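Local structure of uncharacterized protein SP1917 (Streptococcus pneumoniae, 3C9P) at residues 4-9 with 90-96; 8-13 with 56-62; 36-40 with 112-116. The protein is of unknown function, a small, mainly helical protein of the DUF2200 family, which is found in bacteria. All coordinates share one frame; numbering follows the deposited sequence. Where two conformers were deposited one is given.

Contact 1 (4-9 with 90-96); sequences MSQKLY and DPLMQEI
Asp90 OD2 meets two donors of the N-terminal segment 4-9. Gln6 NE2 gives Asp90 OD2 a hydrogen bond of 2.8 Å, coming from above the carboxylate plane. Tyr9 OH also donates to Asp90 OD2. This bond is modelled at 2.4 Å, shorter than such a bond should be, so its exact length is doubtful. The carboxylate stands almost perpendicular to the Tyr9 ring, with planes 89° apart, and OD2 lies at the ring edge, in its plane. Asp90 CG is anti to the backbone N (chi1 -174°), which places the carboxylate at the tyrosine hydroxyl.

The second oxygen serves the helix. Asp90 is the N-cap of helix 91-107, and its OD1 accepts from Leu92 N at 3.1 Å. One carboxylate therefore caps the helix and ties the N-terminal segment to its first turn. Ser5 OG, in turn, accepts from Lys7 N and closes an ST turn.

Most of the other contacts are apolar. Leu92 CD2 sits over the centre of one face of the Tyr9 ring in a CH-pi contact, 3.5 Å from the centroid. Gln6 CA lies over the opposite face, so the ring lies between Leu92 and the backbone of its own segment. Ile96 CD1 approaches Tyr9 CE1 obliquely at 3.7 Å. The selenomethionine Met93 bends at both chi2 and chi3, and this sets its CE methyl against the backbone carbonyl oxygens of Met4 and Ser5. Leu8 crosses Met93 at about a right angle, with CD2 near SE. The same methyl, Leu8 CD2, meets Ile96 CG2 tip to tip at 3.8 Å.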
loop_
_atom_site.group_PDB
_atom_site.type_symbol
_atom_site.label_atom_id
_atom_site.label_comp_id
_atom_site.label_asym_id
_atom_site.label_seq_id
_atom_site.Cartn_x
_atom_site.Cartn_y
_atom_site.Cartn_z
HETATM N N MSE A 4 -1.363 -14.489 -0.842
HETATM C CA MSE A 4 0.074 -14.637 -1.097
HETATM C C MSE A 4 0.434 -14.889 -2.553
HETATM O O MSE A 4 1.609 -14.817 -2.913
HETATM C CB MSE A 4 0.583 -15.833 -0.303
HETATM C CG MSE A 4 0.060 -15.856 1.104
HETATM SE SE MSE A 4 1.085 -14.508 2.050
HETATM C CE MSE A 4 2.445 -15.821 2.632
ATOM N N SER A 5 -0.568 -15.241 -3.358
ATOM C CA SER A 5 -0.336 -15.650 -4.730
ATOM C C SER A 5 -0.835 -14.595 -5.711
ATOM O O SER A 5 -1.396 -13.561 -5.309
ATOM C CB SER A 5 -0.971 -17.038 -5.000
ATOM O OG SER A 5 -2.365 -16.940 -5.280
ATOM N N GLN A 6 -0.642 -14.881 -6.998
ATOM C CA GLN A 6 -1.066 -14.000 -8.085
ATOM C C GLN A 6 -2.594 -13.940 -8.235
ATOM O O GLN A 6 -3.109 -13.071 -8.930
ATOM C CB GLN A 6 -0.399 -14.429 -9.396
ATOM C CG GLN A 6 1.145 -14.343 -9.303
ATOM C CD GLN A 6 1.855 -14.425 -10.653
ATOM O OE1 GLN A 6 1.331 -14.973 -11.605
ATOM N NE2 GLN A 6 3.066 -13.880 -10.720
ATOM N N LYS A 7 -3.309 -14.850 -7.574
ATOM C CA LYS A 7 -4.770 -14.734 -7.445
ATOM C C LYS A 7 -5.166 -13.348 -6.902
ATOM O O LYS A 7 -6.192 -12.794 -7.296
ATOM C CB LYS A 7 -5.360 -15.870 -6.572
ATOM C CG LYS A 7 -5.247 -17.242 -7.273
ATOM C CD LYS A 7 -5.760 -18.452 -6.481
ATOM C CE LYS A 7 -5.320 -19.740 -7.231
ATOM N NZ LYS A 7 -5.591 -21.039 -6.519
ATOM N N LEU A 8 -4.339 -12.785 -6.029
ATOM C CA LEU A 8 -4.565 -11.421 -5.534
ATOM C C LEU A 8 -4.706 -10.366 -6.651
ATOM O O LEU A 8 -5.507 -9.433 -6.543
ATOM C CB LEU A 8 -3.419 -11.009 -4.601
ATOM C CG LEU A 8 -3.491 -9.636 -3.948
ATOM C CD1 LEU A 8 -4.765 -9.446 -3.077
ATOM C CD2 LEU A 8 -2.247 -9.451 -3.104
ATOM N N TYR A 9 -3.910 -10.499 -7.700
ATOM C CA TYR A 9 -3.878 -9.483 -8.751
ATOM C C TYR A 9 -5.241 -9.296 -9.410
ATOM O O TYR A 9 -5.524 -8.228 -9.935
ATOM C CB TYR A 9 -2.868 -9.853 -9.825
ATOM C CG TYR A 9 -1.437 -10.037 -9.366
ATOM C CD1 TYR A 9 -1.003 -9.599 -8.095
ATOM C CD2 TYR A 9 -0.499 -10.622 -10.225
ATOM C CE1 TYR A 9 0.295 -9.769 -7.693
ATOM C CE2 TYR A 9 0.823 -10.785 -9.835
ATOM C CZ TYR A 9 1.201 -10.364 -8.558
ATOM O OH TYR A 9 2.503 -10.517 -8.175
ATOM N N ASP A 90 8.740 -11.336 -7.761
ATOM C CA ASP A 90 7.672 -10.771 -8.561
ATOM C C ASP A 90 7.564 -9.276 -8.227
ATOM O O ASP A 90 7.224 -8.924 -7.083
ATOM C CB ASP A 90 6.382 -11.498 -8.189
ATOM C CG ASP A 90 5.207 -11.103 -9.055
ATOM O OD1 ASP A 90 5.231 -10.004 -9.652
ATOM O OD2 ASP A 90 4.243 -11.907 -9.110
ATOM N N PRO A 91 7.858 -8.398 -9.212
ATOM C CA PRO A 91 7.902 -6.965 -8.966
ATOM C C PRO A 91 6.562 -6.365 -8.595
ATOM O O PRO A 91 6.511 -5.372 -7.859
ATOM C CB PRO A 91 8.395 -6.372 -10.307
ATOM C CG PRO A 91 8.182 -7.437 -11.309
ATOM C CD PRO A 91 8.226 -8.742 -10.596
ATOM N N LEU A 92 5.482 -6.946 -9.111
ATOM C CA LEU A 92 4.152 -6.439 -8.784
ATOM C C LEU A 92 3.820 -6.784 -7.338
ATOM O O LEU A 92 3.387 -5.915 -6.590
ATOM C CB LEU A 92 3.082 -6.982 -9.733
ATOM C CG LEU A 92 1.638 -6.502 -9.485
ATOM C CD1 LEU A 92 1.531 -4.979 -9.574
ATOM C CD2 LEU A 92 0.699 -7.150 -10.520
HETATM N N MSE A 93 4.017 -8.046 -6.949
HETATM C CA MSE A 93 3.807 -8.441 -5.561
HETATM C C MSE A 93 4.702 -7.596 -4.616
HETATM O O MSE A 93 4.320 -7.290 -3.488
HETATM C CB MSE A 93 4.089 -9.927 -5.369
HETATM C CG MSE A 93 3.689 -10.495 -3.980
HETATM SE SE MSE A 93 1.760 -10.228 -3.599
HETATM C CE MSE A 93 1.066 -11.758 -4.589
ATOM N N GLN A 94 5.909 -7.258 -5.062
ATOM C CA GLN A 94 6.810 -6.507 -4.199
ATOM C C GLN A 94 6.243 -5.120 -3.847
ATOM O O GLN A 94 6.312 -4.725 -2.687
ATOM C CB GLN A 94 8.227 -6.464 -4.785
ATOM C CG GLN A 94 9.258 -5.856 -3.883
ATOM C CD GLN A 94 10.655 -5.874 -4.497
ATOM O OE1 GLN A 94 10.889 -5.315 -5.569
ATOM N NE2 GLN A 94 11.589 -6.503 -3.808
ATOM N N GLU A 95 5.657 -4.410 -4.818
ATOM C CA GLU A 95 5.016 -3.097 -4.574
ATOM C C GLU A 95 3.793 -3.251 -3.671
ATOM O O GLU A 95 3.546 -2.423 -2.796
ATOM C CB GLU A 95 4.601 -2.405 -5.890
ATOM C CG GLU A 95 5.741 -2.195 -6.930
ATOM C CD GLU A 95 6.937 -1.384 -6.407
ATOM O OE1 GLU A 95 6.959 -1.010 -5.218
ATOM O OE2 GLU A 95 7.861 -1.113 -7.207
ATOM N N ILE A 96 3.029 -4.318 -3.897
ATOM C CA ILE A 96 1.836 -4.609 -3.098
ATOM C C ILE A 96 2.245 -4.816 -1.637
ATOM O O ILE A 96 1.601 -4.291 -0.722
ATOM C CB ILE A 96 1.087 -5.845 -3.651
ATOM C CG1 ILE A 96 0.330 -5.451 -4.937
ATOM C CG2 ILE A 96 0.163 -6.499 -2.580
ATOM C CD1 ILE A 96 -0.344 -6.642 -5.740
#

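Contact 2 (8-13 with 56-62); sequences LYNMKF and DVTYGDF
Tyr9 O is gripped by two donors. Gly60 N gives it a hydrogen bond of 2.9 Å, tilted 26° from the carbonyl plane, and a water gives it another. This water also donates to Asn10 OD1 and accepts from Thr58 OG1, so it links both segments.

The motif is a single beta bridge, Lys12 with Thr58, set just before two helices. Lys12 is at the N-cap position of helix 13-26. Thr58 is at the N-cap position of helix 59-64, and its OG1 accepts from Asp61 N at 3.0 Å. Thr58 OG1 lies between the backbone N and the carbonyl carbon (chi1 66°), which lets it accept from Asp61 N, three residues on. Two backbone bonds flank the bridge. Tyr59 N donates to Met11 O at 2.8 Å, nearly straight, and Phe13 N donates to Val57 O at 2.9 Å, on a lone pair in the carbonyl plane.

At Gly60 the segments come close, its CA 3.8 Å from Tyr9 CA. The long Lys12 chain bends at chi2 and lays CD against Asp56 O, 3.2 Å away.

Aromatic rings fill the inner side. Tyr59 CD1 touches Phe13 CD1, and Tyr59 CD2 rests on Leu8 CG. Val49 and Cys52 of helix 46-52 pack on both Phe13 and Phe62, and Tyr44 stacks on Phe62. Phe13 and Phe62 form an offset stack with centroids 4.2 Å apart and planes at 22°. Phe13 CE1 lies over the centre of the Phe62 ring, 3.4 Å above its plane.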
loop_
_atom_site.group_PDB
_atom_site.type_symbol
_atom_site.label_atom_id
_atom_site.label_comp_id
_atom_site.label_asym_id
_atom_site.label_seq_id
_atom_site.Cartn_x
_atom_site.Cartn_y
_atom_site.Cartn_z
ATOM N N LEU A 8 -4.339 -12.785 -6.029
ATOM C CA LEU A 8 -4.565 -11.421 -5.534
ATOM C C LEU A 8 -4.706 -10.366 -6.651
ATOM O O LEU A 8 -5.507 -9.433 -6.543
ATOM C CB LEU A 8 -3.419 -11.009 -4.601
ATOM C CG LEU A 8 -3.491 -9.636 -3.948
ATOM C CD1 LEU A 8 -4.765 -9.446 -3.077
ATOM C CD2 LEU A 8 -2.247 -9.451 -3.104
ATOM N N TYR A 9 -3.910 -10.499 -7.700
ATOM C CA TYR A 9 -3.878 -9.483 -8.751
ATOM C C TYR A 9 -5.241 -9.296 -9.410
ATOM O O TYR A 9 -5.524 -8.228 -9.935
ATOM C CB TYR A 9 -2.868 -9.853 -9.825
ATOM C CG TYR A 9 -1.437 -10.037 -9.366
ATOM C CD1 TYR A 9 -1.003 -9.599 -8.095
ATOM C CD2 TYR A 9 -0.499 -10.622 -10.225
ATOM C CE1 TYR A 9 0.295 -9.769 -7.693
ATOM C CE2 TYR A 9 0.823 -10.785 -9.835
ATOM C CZ TYR A 9 1.201 -10.364 -8.558
ATOM O OH TYR A 9 2.503 -10.517 -8.175
ATOM N N ASN A 10 -6.069 -10.341 -9.406
ATOM C CA ASN A 10 -7.332 -10.300 -10.107
ATOM C C ASN A 10 -8.511 -10.043 -9.194
ATOM O O ASN A 10 -9.642 -9.979 -9.670
ATOM C CB ASN A 10 -7.531 -11.582 -10.914
ATOM C CG ASN A 10 -6.389 -11.817 -11.885
ATOM O OD1 ASN A 10 -5.939 -10.883 -12.558
ATOM N ND2 ASN A 10 -5.871 -13.054 -11.918
HETATM N N MSE A 11 -8.255 -9.914 -7.891
HETATM C CA MSE A 11 -9.306 -9.488 -6.949
HETATM C C MSE A 11 -9.596 -8.011 -7.152
HETATM O O MSE A 11 -8.710 -7.255 -7.508
HETATM C CB MSE A 11 -8.904 -9.788 -5.514
HETATM C CG MSE A 11 -8.697 -11.304 -5.322
HETATM SE SE MSE A 11 -8.270 -11.657 -3.454
HETATM C CE MSE A 11 -7.445 -13.446 -3.664
ATOM N N LYS A 12 -10.856 -7.614 -6.973
ATOM C CA LYS A 12 -11.237 -6.219 -7.219
ATOM C C LYS A 12 -10.524 -5.239 -6.296
ATOM O O LYS A 12 -10.473 -5.445 -5.082
ATOM C CB LYS A 12 -12.756 -6.051 -7.142
ATOM C CG LYS A 12 -13.517 -6.884 -8.184
ATOM C CD LYS A 12 -13.193 -6.484 -9.602
ATOM C CE LYS A 12 -14.036 -7.285 -10.662
ATOM N NZ LYS A 12 -15.253 -7.956 -10.134
ATOM N N PHE A 13 -9.977 -4.165 -6.880
ATOM C CA PHE A 13 -9.320 -3.126 -6.092
ATOM C C PHE A 13 -10.156 -2.665 -4.898
ATOM O O PHE A 13 -9.659 -2.581 -3.775
ATOM C CB PHE A 13 -8.967 -1.896 -6.955
ATOM C CG PHE A 13 -8.510 -0.730 -6.140
ATOM C CD1 PHE A 13 -7.222 -0.709 -5.593
ATOM C CD2 PHE A 13 -9.392 0.320 -5.845
ATOM C CE1 PHE A 13 -6.804 0.367 -4.796
ATOM C CE2 PHE A 13 -8.992 1.366 -5.039
ATOM C CZ PHE A 13 -7.690 1.398 -4.508
ATOM N N ASP A 56 -14.306 -0.983 -11.567
ATOM C CA ASP A 56 -14.159 -2.427 -11.345
ATOM C C ASP A 56 -12.735 -2.913 -11.589
ATOM O O ASP A 56 -12.467 -4.122 -11.693
ATOM C CB ASP A 56 -15.202 -3.229 -12.120
ATOM C CG ASP A 56 -16.559 -3.203 -11.450
ATOM O OD1 ASP A 56 -16.686 -3.703 -10.289
ATOM O OD2 ASP A 56 -17.499 -2.687 -12.090
ATOM N N VAL A 57 -11.797 -1.969 -11.579
ATOM C CA VAL A 57 -10.368 -2.258 -11.735
ATOM C C VAL A 57 -9.906 -3.307 -10.708
ATOM O O VAL A 57 -10.403 -3.333 -9.581
ATOM C CB VAL A 57 -9.535 -0.943 -11.607
ATOM C CG1 VAL A 57 -9.666 -0.349 -10.226
ATOM C CG2 VAL A 57 -8.045 -1.138 -11.981
ATOM N N THR A 58 -8.982 -4.175 -11.110
ATOM C CA THR A 58 -8.423 -5.164 -10.195
ATOM C C THR A 58 -7.328 -4.545 -9.364
ATOM O O THR A 58 -6.742 -3.502 -9.733
ATOM C CB THR A 58 -7.838 -6.393 -10.911
ATOM O OG1 THR A 58 -6.693 -6.004 -11.685
ATOM C CG2 THR A 58 -8.920 -7.083 -11.809
ATOM N N TYR A 59 -7.059 -5.178 -8.233
ATOM C CA TYR A 59 -5.963 -4.747 -7.365
ATOM C C TYR A 59 -4.646 -4.743 -8.132
ATOM O O TYR A 59 -3.852 -3.791 -8.025
ATOM C CB TYR A 59 -5.877 -5.663 -6.124
ATOM C CG TYR A 59 -5.186 -5.024 -4.929
ATOM C CD1 TYR A 59 -5.679 -3.845 -4.351
ATOM C CD2 TYR A 59 -4.047 -5.617 -4.368
ATOM C CE1 TYR A 59 -5.056 -3.266 -3.221
ATOM C CE2 TYR A 59 -3.398 -5.035 -3.277
ATOM C CZ TYR A 59 -3.907 -3.874 -2.709
ATOM O OH TYR A 59 -3.265 -3.313 -1.643
ATOM N N GLY A 60 -4.425 -5.780 -8.942
ATOM C CA GLY A 60 -3.192 -5.855 -9.728
ATOM C C GLY A 60 -3.104 -4.693 -10.714
ATOM O O GLY A 60 -2.047 -4.065 -10.875
ATOM N N ASP A 61 -4.210 -4.414 -11.386
ATOM C CA ASP A 61 -4.212 -3.358 -12.398
ATOM C C ASP A 61 -4.036 -1.947 -11.799
ATOM O O ASP A 61 -3.458 -1.068 -12.452
ATOM C CB ASP A 61 -5.456 -3.453 -13.249
ATOM C CG ASP A 61 -5.325 -4.490 -14.375
ATOM O OD1 ASP A 61 -4.209 -5.030 -14.630
ATOM O OD2 ASP A 61 -6.354 -4.754 -15.020
ATOM N N PHE A 62 -4.516 -1.745 -10.573
ATOM C CA PHE A 62 -4.225 -0.514 -9.801
ATOM C C PHE A 62 -2.710 -0.278 -9.645
ATOM O O PHE A 62 -2.194 0.803 -9.967
ATOM C CB PHE A 62 -4.914 -0.573 -8.431
ATOM C CG PHE A 62 -4.649 0.623 -7.561
ATOM C CD1 PHE A 62 -5.406 1.781 -7.695
ATOM C CD2 PHE A 62 -3.644 0.589 -6.619
ATOM C CE1 PHE A 62 -5.167 2.896 -6.868
ATOM C CE2 PHE A 62 -3.390 1.709 -5.787
ATOM C CZ PHE A 62 -4.167 2.850 -5.923
HETATM O O HOH W 1 -5.606 -8.144 -12.865
#

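Contact 3 (36-40 with 112-116); sequences QVTSW and SQQVL
Helices 31-42 and 112-119 pack side by side here, and Leu116 lies on the indole of Trp40. Leu116 CG is over one face of the five-membered ring in a CH-pi contact, 3.7 Å from the centroid and 14° off the normal. The two side chains slide past each other in opposite directions. Leu116 CD1 also lies 3.8 Å from Trp40 CB. Trp40 CG is anti to the backbone N (chi1 178°), which sets the indole beside Leu116, and Trp40 NE1 is hydrogen-bonded to Glu120 OE2.

The axes of segments 36-40 and 112-116 come within 10.1 Å, their directions 31° apart. This is a roughly parallel helix pair joining the last helix to the body of a mainly helical fold. Val37 fills the middle of the interface. Its CG1 meets Val115 CG1 at 3.9 Å, the two side chains crossing at about a right angle, and it also touches Ser112 CB. Val115 continues onto Leu102, Trp105 and Leu106 of helix 91-107.

The polar contact lies at the N-terminal end of the two segments. In the Gln36 conformer given, extended beyond CG, Ser112 OG donates to Gln36 OE1, but at 2.4 Å the modelled distance is doubtful.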
loop_
_atom_site.group_PDB
_atom_site.type_symbol
_atom_site.label_atom_id
_atom_site.label_comp_id
_atom_site.label_asym_id
_atom_site.label_seq_id
_atom_site.Cartn_x
_atom_site.Cartn_y
_atom_site.Cartn_z
ATOM N N GLN A 36 -3.209 8.534 2.187
ATOM C CA GLN A 36 -1.972 9.327 2.168
ATOM C C GLN A 36 -0.737 8.456 1.866
ATOM O O GLN A 36 0.074 8.801 1.016
ATOM C CB GLN A 36 -1.825 10.134 3.479
ATOM C CG GLN A 36 -2.810 11.355 3.555
ATOM C CD GLN A 36 -2.985 11.971 4.950
ATOM O OE1 GLN A 36 -2.529 11.427 5.968
ATOM N NE2 GLN A 36 -3.680 13.112 5.000
ATOM N N VAL A 37 -0.590 7.326 2.557
ATOM C CA VAL A 37 0.594 6.460 2.286
ATOM C C VAL A 37 0.486 5.751 0.918
ATOM O O VAL A 37 1.497 5.516 0.265
ATOM C CB VAL A 37 0.938 5.420 3.433
ATOM C CG1 VAL A 37 1.124 6.138 4.824
ATOM C CG2 VAL A 37 -0.121 4.301 3.520
ATOM N N THR A 38 -0.733 5.441 0.476
ATOM C CA THR A 38 -0.927 4.822 -0.833
ATOM C C THR A 38 -0.529 5.831 -1.927
ATOM O O THR A 38 0.186 5.483 -2.871
ATOM C CB THR A 38 -2.386 4.365 -1.030
ATOM O OG1 THR A 38 -2.728 3.439 0.016
ATOM C CG2 THR A 38 -2.570 3.693 -2.403
ATOM N N SER A 39 -1.030 7.051 -1.807
ATOM C CA SER A 39 -0.674 8.147 -2.720
ATOM C C SER A 39 0.855 8.389 -2.779
ATOM O O SER A 39 1.442 8.506 -3.851
ATOM C CB SER A 39 -1.371 9.424 -2.259
ATOM O OG SER A 39 -1.004 10.521 -3.097
ATOM N N TRP A 40 1.486 8.446 -1.612
ATOM C CA TRP A 40 2.936 8.617 -1.528
ATOM C C TRP A 40 3.687 7.523 -2.289
ATOM O O TRP A 40 4.554 7.807 -3.114
ATOM C CB TRP A 40 3.366 8.649 -0.055
ATOM C CG TRP A 40 4.850 8.770 0.108
ATOM C CD1 TRP A 40 5.611 9.892 0.002
ATOM C CD2 TRP A 40 5.739 7.711 0.408
ATOM N NE1 TRP A 40 6.929 9.596 0.227
ATOM C CE2 TRP A 40 7.030 8.258 0.490
ATOM C CE3 TRP A 40 5.557 6.345 0.667
ATOM C CZ2 TRP A 40 8.146 7.491 0.776
ATOM C CZ3 TRP A 40 6.676 5.573 0.937
ATOM C CH2 TRP A 40 7.948 6.156 1.019
ATOM N N SER A 112 0.356 9.003 9.232
ATOM C CA SER A 112 0.933 8.944 7.899
ATOM C C SER A 112 2.178 9.810 7.815
ATOM O O SER A 112 3.140 9.440 7.138
ATOM C CB SER A 112 -0.097 9.304 6.820
ATOM O OG SER A 112 -0.579 10.612 7.002
ATOM N N GLN A 113 2.177 10.958 8.504
ATOM C CA GLN A 113 3.364 11.823 8.591
ATOM C C GLN A 113 4.568 11.045 9.157
ATOM O O GLN A 113 5.689 11.093 8.618
ATOM C CB GLN A 113 3.065 13.074 9.440
ATOM C CG GLN A 113 4.216 14.085 9.529
ATOM C CD GLN A 113 3.961 15.201 10.546
ATOM O OE1 GLN A 113 2.829 15.417 10.992
ATOM N NE2 GLN A 113 5.020 15.903 10.929
ATOM N N GLN A 114 4.342 10.304 10.239
ATOM C CA GLN A 114 5.433 9.479 10.829
ATOM C C GLN A 114 5.943 8.370 9.896
ATOM O O GLN A 114 7.142 8.064 9.843
ATOM C CB GLN A 114 4.975 8.860 12.141
ATOM C CG GLN A 114 4.914 9.897 13.283
ATOM C CD GLN A 114 4.255 9.355 14.524
ATOM O OE1 GLN A 114 3.284 8.598 14.447
ATOM N NE2 GLN A 114 4.781 9.737 15.694
ATOM N N VAL A 115 5.019 7.758 9.163
ATOM C CA VAL A 115 5.382 6.746 8.184
ATOM C C VAL A 115 6.239 7.316 7.046
ATOM O O VAL A 115 7.281 6.736 6.708
ATOM C CB VAL A 115 4.128 6.005 7.666
ATOM C CG1 VAL A 115 4.497 5.059 6.529
ATOM C CG2 VAL A 115 3.515 5.233 8.806
ATOM N N LEU A 116 5.810 8.429 6.455
ATOM C CA LEU A 116 6.595 9.098 5.430
ATOM C C LEU A 116 7.949 9.533 5.988
ATOM O O LEU A 116 8.979 9.377 5.331
ATOM C CB LEU A 116 5.838 10.315 4.861
ATOM C CG LEU A 116 4.986 10.122 3.587
ATOM C CD1 LEU A 116 3.977 9.004 3.716
ATOM C CD2 LEU A 116 4.289 11.467 3.153
#

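Overall arrangement
Contacts 1 and 2 are neighbours, with centres 10 Å apart. They share Leu8 and Tyr9, so one N-terminal segment meets both helix 91-107 and helix 59-64. They also touch directly, Ile96 CG2 lying 3.9 Å from Tyr59 CE2. Contact 3 is on the other side of the chain's centre, about 21 Å from each of them between centres. It touches contact 2 where Phe62 CZ packs on Thr38 CG2. Along the chain its segments alternate with those of the other two. Helices 91-107 and 112-119 follow one another, linking contacts 1 and 3. Together they join the N-terminal segment and the last helix, 112-119, to helices that lie between them in sequence.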